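Local coordinates for uncharacterized protein (Bacteroides cellulosilyticus, PDB 5JVK), which probably hydrolyses O-glycosidic bonds in carbohydrates, as a family 39 glycoside hydrolase of a gut symbiont, at residues A[295-300]-A[357-362]; A[444-449]-A[491-496]; A[109-114]-A[375-380]; A[455-460]-A[485-490]. All blocks are in the same frame, centred on the assembly; numbering follows the deposited sequence.

Contact 1 of 4, residues A[295-300]-A[357-362]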
loop_
_atom_site.group_PDB
_atom_site.type_symbol
_atom_site.label_atom_id
_atom_site.label_comp_id
_atom_site.label_asym_id
_atom_site.label_seq_id
_atom_site.Cartn_x
_atom_site.Cartn_y
_atom_site.Cartn_z
ATOM N N THR A 295 10.031 12.428 -5.295
ATOM C CA THR A 295 10.284 11.723 -4.036
ATOM C C THR A 295 9.202 12.054 -2.998
ATOM O O THR A 295 8.578 13.114 -3.070
ATOM C CB THR A 295 11.647 12.099 -3.407
ATOM O OG1 THR A 295 11.658 13.491 -3.059
ATOM C CG2 THR A 295 12.803 11.796 -4.348
ATOM N N PRO A 296 8.981 11.151 -2.026
ATOM C CA PRO A 296 8.146 11.508 -0.882
ATOM C C PRO A 296 8.843 12.469 0.086
ATOM O O PRO A 296 8.167 13.137 0.860
ATOM C CB PRO A 296 7.887 10.161 -0.208
ATOM C CG PRO A 296 9.088 9.351 -0.541
ATOM C CD PRO A 296 9.467 9.761 -1.934
ATOM N N ASP A 297 10.175 12.523 0.047
ATOM C CA ASP A 297 10.962 13.423 0.896
ATOM C C ASP A 297 10.680 14.887 0.577
ATOM O O ASP A 297 10.332 15.665 1.469
ATOM C CB ASP A 297 12.468 13.168 0.724
ATOM C CG ASP A 297 12.876 11.736 1.054
ATOM O OD1 ASP A 297 13.706 11.538 1.969
ATOM O OD2 ASP A 297 12.369 10.810 0.383
ATOM N N PHE A 298 10.836 15.245 -0.700
ATOM C CA PHE A 298 10.726 16.636 -1.163
ATOM C C PHE A 298 9.472 16.957 -1.981
ATOM O O PHE A 298 9.034 18.113 -1.986
ATOM C CB PHE A 298 11.960 17.017 -1.981
ATOM C CG PHE A 298 13.268 16.783 -1.275
ATOM C CD1 PHE A 298 13.446 17.140 0.064
ATOM C CD2 PHE A 298 14.347 16.239 -1.964
ATOM C CE1 PHE A 298 14.664 16.932 0.698
ATOM C CE2 PHE A 298 15.566 16.032 -1.334
ATOM C CZ PHE A 298 15.725 16.376 -0.001
ATOM N N GLY A 299 8.905 15.970 -2.677
ATOM C CA GLY A 299 7.636 16.152 -3.391
ATOM C C GLY A 299 7.633 17.258 -4.438
ATOM O O GLY A 299 8.571 17.365 -5.228
ATOM N N TYR A 300 6.582 18.080 -4.440
ATOM C CA TYR A 300 6.431 19.166 -5.415
ATOM C C TYR A 300 5.882 20.451 -4.792
ATOM O O TYR A 300 5.227 20.422 -3.750
ATOM C CB TYR A 300 5.535 18.723 -6.581
ATOM C CG TYR A 300 4.081 18.532 -6.214
ATOM C CD1 TYR A 300 3.641 17.352 -5.611
ATOM C CD2 TYR A 300 3.138 19.531 -6.470
ATOM C CE1 TYR A 300 2.304 17.174 -5.272
ATOM C CE2 TYR A 300 1.801 19.364 -6.132
ATOM C CZ TYR A 300 1.387 18.185 -5.534
ATOM O OH TYR A 300 0.062 18.021 -5.201
ATOM N N LEU A 357 8.169 3.546 -2.065
ATOM C CA LEU A 357 7.225 2.807 -1.219
ATOM C C LEU A 357 7.766 2.675 0.204
ATOM O O LEU A 357 7.075 3.011 1.161
ATOM C CB LEU A 357 6.932 1.421 -1.801
ATOM C CG LEU A 357 5.825 0.595 -1.120
ATOM C CD1 LEU A 357 5.110 -0.276 -2.142
ATOM C CD2 LEU A 357 6.338 -0.269 0.029
ATOM N N ALA A 358 8.995 2.183 0.331
ATOM C CA ALA A 358 9.637 2.028 1.639
ATOM C C ALA A 358 9.763 3.366 2.351
ATOM O O ALA A 358 9.463 3.472 3.541
ATOM C CB ALA A 358 11.010 1.392 1.487
ATOM N N ARG A 359 10.199 4.381 1.608
ATOM C CA ARG A 359 10.368 5.730 2.144
ATOM C C ARG A 359 9.057 6.374 2.594
ATOM O O ARG A 359 9.036 7.086 3.601
ATOM C CB ARG A 359 11.122 6.618 1.139
ATOM C CG ARG A 359 12.618 6.382 1.212
ATOM C CD ARG A 359 13.387 6.666 -0.064
ATOM N NE ARG A 359 13.351 8.062 -0.487
ATOM C CZ ARG A 359 14.104 8.579 -1.460
ATOM N NH1 ARG A 359 14.983 7.829 -2.129
ATOM N NH2 ARG A 359 13.988 9.865 -1.767
ATOM N N THR A 360 7.970 6.109 1.867
ATOM C CA THR A 360 6.632 6.573 2.270
ATOM C C THR A 360 6.246 6.062 3.658
ATOM O O THR A 360 5.844 6.845 4.517
ATOM C CB THR A 360 5.545 6.148 1.254
ATOM O OG1 THR A 360 5.773 6.815 0.012
ATOM C CG2 THR A 360 4.137 6.495 1.747
ATOM N N TYR A 361 6.370 4.756 3.871
ATOM C CA TYR A 361 5.963 4.153 5.144
ATOM C C TYR A 361 6.928 4.475 6.289
ATOM O O TYR A 361 6.498 4.623 7.435
ATOM C CB TYR A 361 5.749 2.643 4.989
ATOM C CG TYR A 361 4.531 2.321 4.153
ATOM C CD1 TYR A 361 3.255 2.635 4.612
ATOM C CD2 TYR A 361 4.647 1.718 2.901
ATOM C CE1 TYR A 361 2.130 2.353 3.856
ATOM C CE2 TYR A 361 3.524 1.431 2.133
ATOM C CZ TYR A 361 2.265 1.751 2.618
ATOM O OH TYR A 361 1.141 1.477 1.878
ATOM N N LEU A 362 8.215 4.607 5.972
ATOM C CA LEU A 362 9.210 5.042 6.954
ATOM C C LEU A 362 8.995 6.499 7.367
ATOM O O LEU A 362 9.017 6.809 8.560
ATOM C CB LEU A 362 10.631 4.833 6.425
ATOM C CG LEU A 362 11.051 3.364 6.299
ATOM C CD1 LEU A 362 12.253 3.214 5.376
ATOM C CD2 LEU A 362 11.344 2.750 7.659
#
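Arg359 reaches from helix 350-366 to take hold of Asp297 in the loop after strand 284-287, joining two parts of the (beta/alpha)8 barrel that is the core of this glycoside hydrolase. The grip is side-on: NE and NH2 both donate to one oxygen, with NH2 at 2.9 Å and NE at 3.0 Å from Asp297 OD2. That oxygen lies at the edge of the guanidinium, close to its plane, whereas the carboxylate is turned 84° against it; NH2 therefore comes from above the carboxylate plane, while NE comes in on the syn side, from the same face. A bend at chi3 (64°) in the arginine chain swings the guanidinium round to the acid. The other oxygen, OD1, is held by Lys430 and by Trp446 NE1, and a carboxylate suits this place because its two oxygens can serve both sets of donors. With an alanine here, Arg359 NE and NH2 would probably lose their shared acceptor and Lys430 an acid partner, though NH1 would keep its bond to Ile491 O. Pro296, a compact apolar residue on a tight loop, lays its CG 3.8 Å from Arg359 CB, crossing the arginine chain at about a right angle. Thr295 ties the loop into an ST motif, its OG1 accepting from Phe298 N at 3.1 Å, and its methyl CG2 rests 3.4 Å from Arg359 NH2.

Contact 2 of 4, residues A[444-449]-A[491-496]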
loop_
_atom_site.group_PDB
_atom_site.type_symbol
_atom_site.label_atom_id
_atom_site.label_comp_id
_atom_site.label_asym_id
_atom_site.label_seq_id
_atom_site.Cartn_x
_atom_site.Cartn_y
_atom_site.Cartn_z
ATOM N N THR A 444 17.171 3.310 10.134
ATOM C CA THR A 444 17.077 3.251 8.673
ATOM C C THR A 444 17.879 4.392 8.075
ATOM O O THR A 444 17.973 5.460 8.675
ATOM C CB THR A 444 15.624 3.285 8.150
ATOM O OG1 THR A 444 15.632 3.102 6.729
ATOM C CG2 THR A 444 14.915 4.599 8.486
ATOM N N ALA A 445 18.449 4.164 6.895
ATOM C CA ALA A 445 19.276 5.171 6.237
ATOM C C ALA A 445 19.128 5.123 4.724
ATOM O O ALA A 445 19.122 4.048 4.129
ATOM C CB ALA A 445 20.735 4.998 6.631
ATOM N N TRP A 446 18.998 6.299 4.118
ATOM C CA TRP A 446 18.937 6.434 2.668
ATOM C C TRP A 446 19.404 7.820 2.241
ATOM O O TRP A 446 19.541 8.723 3.071
ATOM C CB TRP A 446 17.515 6.153 2.148
ATOM C CG TRP A 446 16.474 7.221 2.420
ATOM C CD1 TRP A 446 16.226 8.332 1.672
ATOM C CD2 TRP A 446 15.523 7.241 3.491
ATOM N NE1 TRP A 446 15.195 9.053 2.215
ATOM C CE2 TRP A 446 14.747 8.409 3.336
ATOM C CE3 TRP A 446 15.261 6.392 4.575
ATOM C CZ2 TRP A 446 13.718 8.749 4.220
ATOM C CZ3 TRP A 446 14.233 6.732 5.456
ATOM C CH2 TRP A 446 13.477 7.902 5.272
ATOM N N THR A 447 19.641 7.969 0.942
ATOM C CA THR A 447 19.967 9.260 0.348
ATOM C C THR A 447 18.931 9.602 -0.714
ATOM O O THR A 447 18.410 8.714 -1.390
ATOM C CB THR A 447 21.396 9.292 -0.250
ATOM O OG1 THR A 447 21.666 10.597 -0.784
ATOM C CG2 THR A 447 21.601 8.249 -1.352
ATOM N N THR A 448 18.633 10.895 -0.845
ATOM C CA THR A 448 17.796 11.400 -1.931
ATOM C C THR A 448 18.567 11.520 -3.258
ATOM O O THR A 448 17.955 11.648 -4.317
ATOM C CB THR A 448 17.178 12.765 -1.571
ATOM O OG1 THR A 448 18.214 13.702 -1.249
ATOM C CG2 THR A 448 16.243 12.622 -0.379
ATOM N N LYS A 449 19.899 11.483 -3.203
ATOM C CA LYS A 449 20.724 11.605 -4.409
ATOM C C LYS A 449 20.668 10.332 -5.255
ATOM O O LYS A 449 20.973 9.243 -4.765
ATOM C CB LYS A 449 22.172 11.949 -4.040
ATOM C CG LYS A 449 22.313 13.349 -3.461
ATOM C CD LYS A 449 23.664 13.592 -2.809
ATOM C CE LYS A 449 24.798 13.622 -3.820
ATOM N NZ LYS A 449 25.993 14.330 -3.276
ATOM N N ILE A 491 19.100 5.406 -2.986
ATOM C CA ILE A 491 17.679 5.766 -2.888
ATOM C C ILE A 491 16.866 4.719 -2.114
ATOM O O ILE A 491 15.898 5.066 -1.435
ATOM C CB ILE A 491 17.037 6.054 -4.276
ATOM C CG1 ILE A 491 17.044 4.818 -5.193
ATOM C CG2 ILE A 491 17.739 7.230 -4.952
ATOM C CD1 ILE A 491 16.282 5.020 -6.485
ATOM N N LEU A 492 17.276 3.453 -2.210
ATOM C CA LEU A 492 16.642 2.350 -1.494
ATOM C C LEU A 492 17.110 2.335 -0.039
ATOM O O LEU A 492 18.310 2.245 0.208
ATOM C CB LEU A 492 17.006 1.023 -2.153
ATOM C CG LEU A 492 16.583 0.853 -3.620
ATOM C CD1 LEU A 492 17.526 -0.088 -4.358
ATOM C CD2 LEU A 492 15.140 0.376 -3.697
ATOM N N PRO A 493 16.176 2.429 0.931
ATOM C CA PRO A 493 16.625 2.413 2.324
ATOM C C PRO A 493 17.307 1.116 2.752
ATOM O O PRO A 493 16.923 0.033 2.302
ATOM C CB PRO A 493 15.328 2.607 3.118
ATOM C CG PRO A 493 14.413 3.300 2.180
ATOM C CD PRO A 493 14.734 2.733 0.833
ATOM N N GLN A 494 18.320 1.252 3.604
ATOM C CA GLN A 494 18.932 0.123 4.294
ATOM C C GLN A 494 18.700 0.307 5.784
ATOM O O GLN A 494 18.333 1.395 6.230
ATOM C CB GLN A 494 20.424 0.011 3.966
ATOM C CG GLN A 494 21.310 1.098 4.557
ATOM C CD GLN A 494 22.665 1.158 3.888
ATOM O OE1 GLN A 494 23.673 0.785 4.481
ATOM N NE2 GLN A 494 22.694 1.620 2.641
ATOM N N TYR A 495 18.927 -0.759 6.546
ATOM C CA TYR A 495 18.508 -0.832 7.939
ATOM C C TYR A 495 19.596 -1.424 8.838
ATOM O O TYR A 495 20.220 -2.425 8.483
ATOM C CB TYR A 495 17.244 -1.690 8.048
ATOM C CG TYR A 495 16.159 -1.346 7.049
ATOM C CD1 TYR A 495 15.231 -0.343 7.317
ATOM C CD2 TYR A 495 16.065 -2.024 5.835
ATOM C CE1 TYR A 495 14.233 -0.028 6.404
ATOM C CE2 TYR A 495 15.072 -1.719 4.917
ATOM C CZ TYR A 495 14.159 -0.717 5.203
ATOM O OH TYR A 495 13.176 -0.410 4.295
ATOM N N LEU A 496 19.808 -0.797 9.998
ATOM C CA LEU A 496 20.689 -1.319 11.043
ATOM C C LEU A 496 19.841 -1.819 12.208
ATOM O O LEU A 496 19.342 -1.022 12.999
ATOM C CB LEU A 496 21.653 -0.236 11.533
ATOM C CG LEU A 496 22.791 0.174 10.597
ATOM C CD1 LEU A 496 23.394 1.499 11.043
ATOM C CD2 LEU A 496 23.863 -0.904 10.536
HETATM O O HOH W 1 20.450 3.375 1.625
#
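Thr444 and Tyr495 form a non-hydrogen-bonded antiparallel pair, their side chains lying alongside each other and pointing the same way. Thr444 CB and OG1 meet the CD1 and CE1 carbons of the tyrosine, with OG1 3.4 Å from CE1. With OG1 anti to the backbone N (chi1 -175°), the hydroxyl can also give its proton to Gln494 O at 3.2 Å, from above the carbonyl plane. The same oxygen accepts from Ala445 N at 2.9 Å; a threonine suits this place because it adds a second donor to a carbonyl already used by the sheet. On the other face are Ala445 and Gln494, the hydrogen-bonded pair, where the small alanine gives the longer side chain little obstruction. Gln494 NE2 donates to a water that bridges to Ala445 O and Leu492 O. Further along, Trp446 crosses Pro493 obliquely: CE3 of the indole is 4.0 Å from CG of the proline, a carbon-to-carbon meeting, while NE1 bonds to Asp297. Beyond the bridged pairs, Ile491 CA approaches Thr447 O at 3.4 Å in a CA-H...O contact. Thr447 begins an ST turn, OG1 taking Lys449 N as well as bonding to Asn429. In the antiparallel sheet, strand 439-447 lies between 429-436 and 494-498. Leu362 of helix 350-366 packs on Thr444 and Trp446 and Arg359 on Trp446, while Leu489 of strand 484-489 lies against Ala445 and Thr447.

Contact 3 of 4, residues A[109-114]-A[375-380]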
loop_
_atom_site.group_PDB
_atom_site.type_symbol
_atom_site.label_atom_id
_atom_site.label_comp_id
_atom_site.label_asym_id
_atom_site.label_seq_id
_atom_site.Cartn_x
_atom_site.Cartn_y
_atom_site.Cartn_z
ATOM N N CYS A 109 -4.545 -0.747 -1.890
ATOM C CA CYS A 109 -5.764 -0.716 -2.705
ATOM C C CYS A 109 -5.823 -1.962 -3.574
ATOM O O CYS A 109 -4.855 -2.282 -4.262
ATOM C CB CYS A 109 -5.808 0.543 -3.571
ATOM S SG CYS A 109 -6.000 2.056 -2.601
ATOM N N VAL A 110 -6.959 -2.658 -3.530
ATOM C CA VAL A 110 -7.126 -3.953 -4.194
ATOM C C VAL A 110 -8.379 -3.949 -5.072
ATOM O O VAL A 110 -9.500 -3.823 -4.570
ATOM C CB VAL A 110 -7.244 -5.108 -3.170
ATOM C CG1 VAL A 110 -7.233 -6.460 -3.879
ATOM C CG2 VAL A 110 -6.123 -5.033 -2.140
ATOM N N HIS A 111 -8.173 -4.089 -6.378
ATOM C CA HIS A 111 -9.266 -4.327 -7.319
ATOM C C HIS A 111 -9.557 -5.832 -7.361
ATOM O O HIS A 111 -8.708 -6.629 -6.946
ATOM C CB HIS A 111 -8.893 -3.824 -8.713
ATOM C CG HIS A 111 -8.579 -2.362 -8.759
ATOM N ND1 HIS A 111 -9.531 -1.391 -8.540
ATOM C CD2 HIS A 111 -7.421 -1.706 -8.991
ATOM C CE1 HIS A 111 -8.972 -0.198 -8.641
ATOM N NE2 HIS A 111 -7.692 -0.362 -8.915
ATOM N N PRO A 112 -10.753 -6.230 -7.851
ATOM C CA PRO A 112 -11.062 -7.662 -7.983
ATOM C C PRO A 112 -10.023 -8.412 -8.833
ATOM O O PRO A 112 -9.598 -7.881 -9.866
ATOM C CB PRO A 112 -12.426 -7.665 -8.681
ATOM C CG PRO A 112 -13.045 -6.369 -8.299
ATOM C CD PRO A 112 -11.911 -5.390 -8.214
ATOM N N PRO A 113 -9.589 -9.614 -8.395
ATOM C CA PRO A 113 -8.664 -10.387 -9.233
ATOM C C PRO A 113 -9.293 -10.815 -10.559
ATOM O O PRO A 113 -10.487 -11.122 -10.602
ATOM C CB PRO A 113 -8.338 -11.613 -8.372
ATOM C CG PRO A 113 -8.627 -11.194 -6.976
ATOM C CD PRO A 113 -9.773 -10.236 -7.070
ATOM N N LYS A 114 -8.487 -10.841 -11.616
ATOM C CA LYS A 114 -8.966 -11.182 -12.965
ATOM C C LYS A 114 -9.285 -12.675 -13.084
ATOM O O LYS A 114 -10.238 -13.055 -13.771
ATOM C CB LYS A 114 -7.935 -10.789 -14.033
ATOM C CG LYS A 114 -7.531 -9.317 -14.049
ATOM C CD LYS A 114 -8.680 -8.402 -14.436
ATOM C CE LYS A 114 -8.201 -6.969 -14.620
ATOM N NZ LYS A 114 -9.259 -6.113 -15.227
ATOM N N TRP A 375 -1.471 1.957 -0.153
ATOM C CA TRP A 375 -0.751 2.010 -1.418
ATOM C C TRP A 375 -1.701 1.770 -2.585
ATOM O O TRP A 375 -2.465 0.802 -2.566
ATOM C CB TRP A 375 0.366 0.967 -1.463
ATOM C CG TRP A 375 1.095 0.938 -2.775
ATOM C CD1 TRP A 375 0.803 0.165 -3.863
ATOM C CD2 TRP A 375 2.228 1.731 -3.142
ATOM N NE1 TRP A 375 1.686 0.425 -4.881
ATOM C CE2 TRP A 375 2.573 1.382 -4.465
ATOM C CE3 TRP A 375 2.990 2.699 -2.477
ATOM C CZ2 TRP A 375 3.650 1.962 -5.134
ATOM C CZ3 TRP A 375 4.060 3.277 -3.144
ATOM C CH2 TRP A 375 4.380 2.904 -4.460
ATOM N N TYR A 376 -1.648 2.645 -3.590
ATOM C CA TYR A 376 -2.346 2.419 -4.852
ATOM C C TYR A 376 -1.329 1.936 -5.890
ATOM O O TYR A 376 -0.398 2.676 -6.197
ATOM C CB TYR A 376 -3.048 3.683 -5.363
ATOM C CG TYR A 376 -3.947 3.359 -6.530
ATOM C CD1 TYR A 376 -5.257 2.936 -6.321
ATOM C CD2 TYR A 376 -3.472 3.409 -7.843
ATOM C CE1 TYR A 376 -6.079 2.599 -7.385
ATOM C CE2 TYR A 376 -4.288 3.075 -8.916
ATOM C CZ TYR A 376 -5.590 2.670 -8.681
ATOM O OH TYR A 376 -6.409 2.338 -9.733
ATOM N N ASP A 377 -1.451 0.717 -6.426
ATOM C CA ASP A 377 -2.383 -0.336 -5.993
ATOM C C ASP A 377 -1.641 -1.677 -5.982
ATOM O O ASP A 377 -0.432 -1.715 -6.240
ATOM C CB ASP A 377 -3.651 -0.360 -6.872
ATOM C CG ASP A 377 -3.364 -0.584 -8.358
ATOM O OD1 ASP A 377 -2.189 -0.693 -8.774
ATOM O OD2 ASP A 377 -4.347 -0.645 -9.122
ATOM N N PHE A 378 -2.343 -2.764 -5.663
ATOM C CA PHE A 378 -1.683 -4.054 -5.457
ATOM C C PHE A 378 -1.162 -4.677 -6.745
ATOM O O PHE A 378 -0.000 -5.080 -6.811
ATOM C CB PHE A 378 -2.601 -5.045 -4.743
ATOM C CG PHE A 378 -1.901 -6.306 -4.335
ATOM C CD1 PHE A 378 -2.232 -7.526 -4.914
ATOM C CD2 PHE A 378 -0.866 -6.264 -3.402
ATOM C CE1 PHE A 378 -1.566 -8.682 -4.544
ATOM C CE2 PHE A 378 -0.194 -7.417 -3.035
ATOM C CZ PHE A 378 -0.546 -8.628 -3.605
ATOM N N GLN A 379 -2.022 -4.748 -7.756
ATOM C CA GLN A 379 -1.687 -5.391 -9.025
ATOM C C GLN A 379 -1.820 -4.402 -10.176
ATOM O O GLN A 379 -2.712 -3.557 -10.167
ATOM C CB GLN A 379 -2.596 -6.604 -9.259
ATOM C CG GLN A 379 -2.249 -7.396 -10.512
ATOM C CD GLN A 379 -2.820 -8.802 -10.518
ATOM O OE1 GLN A 379 -3.881 -9.060 -9.953
ATOM N NE2 GLN A 379 -2.117 -9.720 -11.171
ATOM N N ASN A 380 -0.919 -4.512 -11.156
ATOM C CA ASN A 380 -1.015 -3.749 -12.404
ATOM C C ASN A 380 -2.373 -3.985 -13.065
ATOM O O ASN A 380 -2.759 -5.130 -13.296
ATOM C CB ASN A 380 0.100 -4.153 -13.388
ATOM C CG ASN A 380 1.440 -3.502 -13.077
ATOM O OD1 ASN A 380 1.554 -2.644 -12.200
ATOM N ND2 ASN A 380 2.468 -3.908 -13.813
HETATM O O HOH W 2 -4.974 -4.300 -7.438
#
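Two backbone hydrogen bonds join Cys109 to the 375-380 segment. Its N donates to Trp375 O at 2.7 Å, almost straight (177°), and its O accepts from Phe378 N at 2.9 Å. Among side chains, the polar link is His111 NE2 to Tyr376 OH, 3.1 Å, with the hydroxyl near the imidazole plane. The two rings stand with planes 82° apart, and CD2 of the histidine comes 3.3 Å from Asp377 OD2. The segments run on from the ends of strands 106-109 and 373-375, first and last of the eight-stranded barrel, so the contact helps close the (beta/alpha)8 fold at the C-terminal strand ends, where such glycoside hydrolases carry their active sites; a glycerol, probably from the crystallisation liquor, lies about 3 Å from the His111 side chain and may mark a pocket. Apolar packing centres on Cys109, small enough to sit close against Tyr376: CB is 3.7 Å from Tyr376 CD1, and SG lies at the ring edge. Tyr376 is followed by a cis peptide bond, and Asp377 CB sits over the centre of its ring. Val110 CG2 meets Phe378 CB at 4.4 Å, the branched valine also packing on Ile125 of helix 118-127.

Contact 4 of 4, residues A[455-460]-A[485-490]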
loop_
_atom_site.group_PDB
_atom_site.type_symbol
_atom_site.label_atom_id
_atom_site.label_comp_id
_atom_site.label_asym_id
_atom_site.label_seq_id
_atom_site.Cartn_x
_atom_site.Cartn_y
_atom_site.Cartn_z
ATOM N N ILE A 455 28.371 7.898 3.640
ATOM C CA ILE A 455 28.460 8.663 4.889
ATOM C C ILE A 455 29.062 7.819 6.009
ATOM O O ILE A 455 29.097 6.590 5.934
ATOM C CB ILE A 455 27.093 9.233 5.348
ATOM C CG1 ILE A 455 26.066 8.121 5.602
ATOM C CG2 ILE A 455 26.551 10.221 4.324
ATOM C CD1 ILE A 455 24.956 8.543 6.537
ATOM N N ARG A 456 29.530 8.508 7.045
ATOM C CA ARG A 456 30.100 7.879 8.225
ATOM C C ARG A 456 29.274 8.288 9.427
ATOM O O ARG A 456 29.290 9.446 9.811
ATOM C CB ARG A 456 31.557 8.308 8.388
ATOM C CG ARG A 456 32.471 7.594 7.417
ATOM C CD ARG A 456 33.833 8.252 7.292
ATOM N NE ARG A 456 34.769 7.360 6.604
ATOM C CZ ARG A 456 34.785 7.115 5.288
ATOM N NH1 ARG A 456 33.921 7.698 4.452
ATOM N NH2 ARG A 456 35.687 6.268 4.795
ATOM N N VAL A 457 28.535 7.339 9.996
ATOM C CA VAL A 457 27.706 7.580 11.176
ATOM C C VAL A 457 28.404 6.957 12.371
ATOM O O VAL A 457 28.816 5.798 12.300
ATOM C CB VAL A 457 26.311 6.936 11.027
ATOM C CG1 VAL A 457 25.420 7.295 12.214
ATOM C CG2 VAL A 457 25.664 7.361 9.715
ATOM N N LYS A 458 28.538 7.713 13.462
ATOM C CA LYS A 458 29.127 7.173 14.688
ATOM C C LYS A 458 28.243 6.048 15.215
ATOM O O LYS A 458 27.026 6.206 15.286
ATOM C CB LYS A 458 29.298 8.246 15.767
ATOM C CG LYS A 458 29.811 7.686 17.088
ATOM C CD LYS A 458 30.371 8.752 18.012
ATOM C CE LYS A 458 30.918 8.119 19.284
ATOM N NZ LYS A 458 31.103 9.112 20.378
ATOM N N ALA A 459 28.874 4.929 15.581
ATOM C CA ALA A 459 28.174 3.720 16.026
ATOM C C ALA A 459 27.298 4.000 17.256
ATOM O O ALA A 459 27.829 4.154 18.363
ATOM C CB ALA A 459 29.178 2.614 16.333
ATOM N N PRO A 460 25.959 4.074 17.068
ATOM C CA PRO A 460 25.075 4.469 18.172
ATOM C C PRO A 460 24.901 3.373 19.236
ATOM O O PRO A 460 24.808 3.684 20.425
ATOM C CB PRO A 460 23.759 4.790 17.461
ATOM C CG PRO A 460 23.762 3.940 16.240
ATOM C CD PRO A 460 25.194 3.687 15.864
ATOM N N LEU A 485 30.447 3.834 11.440
ATOM C CA LEU A 485 29.928 2.908 10.444
ATOM C C LEU A 485 29.932 3.603 9.086
ATOM O O LEU A 485 29.300 4.646 8.928
ATOM C CB LEU A 485 28.512 2.460 10.806
ATOM C CG LEU A 485 28.349 1.808 12.180
ATOM C CD1 LEU A 485 26.881 1.545 12.471
ATOM C CD2 LEU A 485 29.154 0.522 12.272
ATOM N N VAL A 486 30.652 3.029 8.119
ATOM C CA VAL A 486 30.707 3.558 6.753
ATOM C C VAL A 486 29.529 2.975 5.981
ATOM O O VAL A 486 29.519 1.778 5.695
ATOM C CB VAL A 486 32.033 3.196 6.037
ATOM C CG1 VAL A 486 32.091 3.832 4.651
ATOM C CG2 VAL A 486 33.233 3.625 6.872
ATOM N N LEU A 487 28.546 3.818 5.659
ATOM C CA LEU A 487 27.323 3.396 4.964
ATOM C C LEU A 487 27.298 3.921 3.535
ATOM O O LEU A 487 27.446 5.123 3.314
ATOM C CB LEU A 487 26.082 3.912 5.696
ATOM C CG LEU A 487 25.884 3.472 7.147
ATOM C CD1 LEU A 487 24.627 4.112 7.714
ATOM C CD2 LEU A 487 25.807 1.958 7.255
ATOM N N ASN A 488 27.096 3.016 2.578
ATOM C CA ASN A 488 26.979 3.366 1.165
ATOM C C ASN A 488 25.505 3.522 0.821
ATOM O O ASN A 488 24.827 2.548 0.496
ATOM C CB ASN A 488 27.638 2.297 0.294
ATOM C CG ASN A 488 29.135 2.207 0.526
ATOM O OD1 ASN A 488 29.841 3.216 0.488
ATOM N ND2 ASN A 488 29.627 0.995 0.778
ATOM N N LEU A 489 25.024 4.760 0.903
ATOM C CA LEU A 489 23.603 5.054 0.770
ATOM C C LEU A 489 23.154 5.039 -0.685
ATOM O O LEU A 489 23.882 5.480 -1.579
ATOM C CB LEU A 489 23.271 6.418 1.386
ATOM C CG LEU A 489 23.644 6.650 2.855
ATOM C CD1 LEU A 489 23.133 8.012 3.298
ATOM C CD2 LEU A 489 23.092 5.558 3.758
ATOM N N SER A 490 21.950 4.514 -0.900
ATOM C CA SER A 490 21.241 4.634 -2.165
ATOM C C SER A 490 19.850 5.208 -1.907
ATOM O O SER A 490 19.469 5.465 -0.759
ATOM C CB SER A 490 21.132 3.265 -2.854
ATOM O OG SER A 490 20.214 2.412 -2.192
#
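Leu485 N donates to Val457 O at 2.7 Å, and Val457 N answers to Leu485 O at 3.0 Å. Two residues along, Ile455 and Leu487 make a second such pair, Leu487 N reaching Ile455 O at 2.8 Å. Between them lies the non-hydrogen-bonded pair of Arg456 and Val486, whose side chains run together on the opposite face of the ribbon. There Val486 CG2 sits over one face of the guanidinium, 4.0 Å from Arg456 NE; the extended arginine chain carries this group to Asp481, which NE meets in a salt bridge, a fitting use of a long charged residue on the exposed face. Strands 453-458 and 484-489 thus form a two-stranded antiparallel ribbon whose apolar face packs on the neighbouring six-stranded antiparallel sheet. That face is made of branched aliphatic residues, which suit a strand covered by another sheet. Chi1 of Ile455 (60°) sets CG1 between the backbone N and the carbonyl carbon, and from there CG1 comes within 3.7 Å of Leu489 CD1, the two chains crossing at a slant. Cutting Ile455 back to an alanine is likely to open a gap beside Leu489 CD1 and lose the packing on Val431. Val457 CG2 meets Leu487 CD1 at 4.0 Å, and the compact Ala459 brings CB to 4.3 Å from Leu485 CG, while Leu487 and Leu489 also press on Ala445.

In the fold
From the N terminus, the first strand of the barrel leads into 109-114, and contact 3 closes a very long loop when the chain returns after the last strand at 375-380. Contact 1 lies wholly within that loop, bringing the 295-300 loop to helix 350-366. Both are complete before the C-terminal beta region begins. There contact 2 closes a loop between strands 439-447 and 494-498, and contact 4 lies within it, pairing 453-458 with 484-489. Contacts 2 and 4 touch through Thr447 and Ser490. Contact 1 meets contact 2 through Asp297 with Trp446 and Arg359 with Ile491, tying barrel to beta region, and touches contact 3 through Leu357 and Trp375.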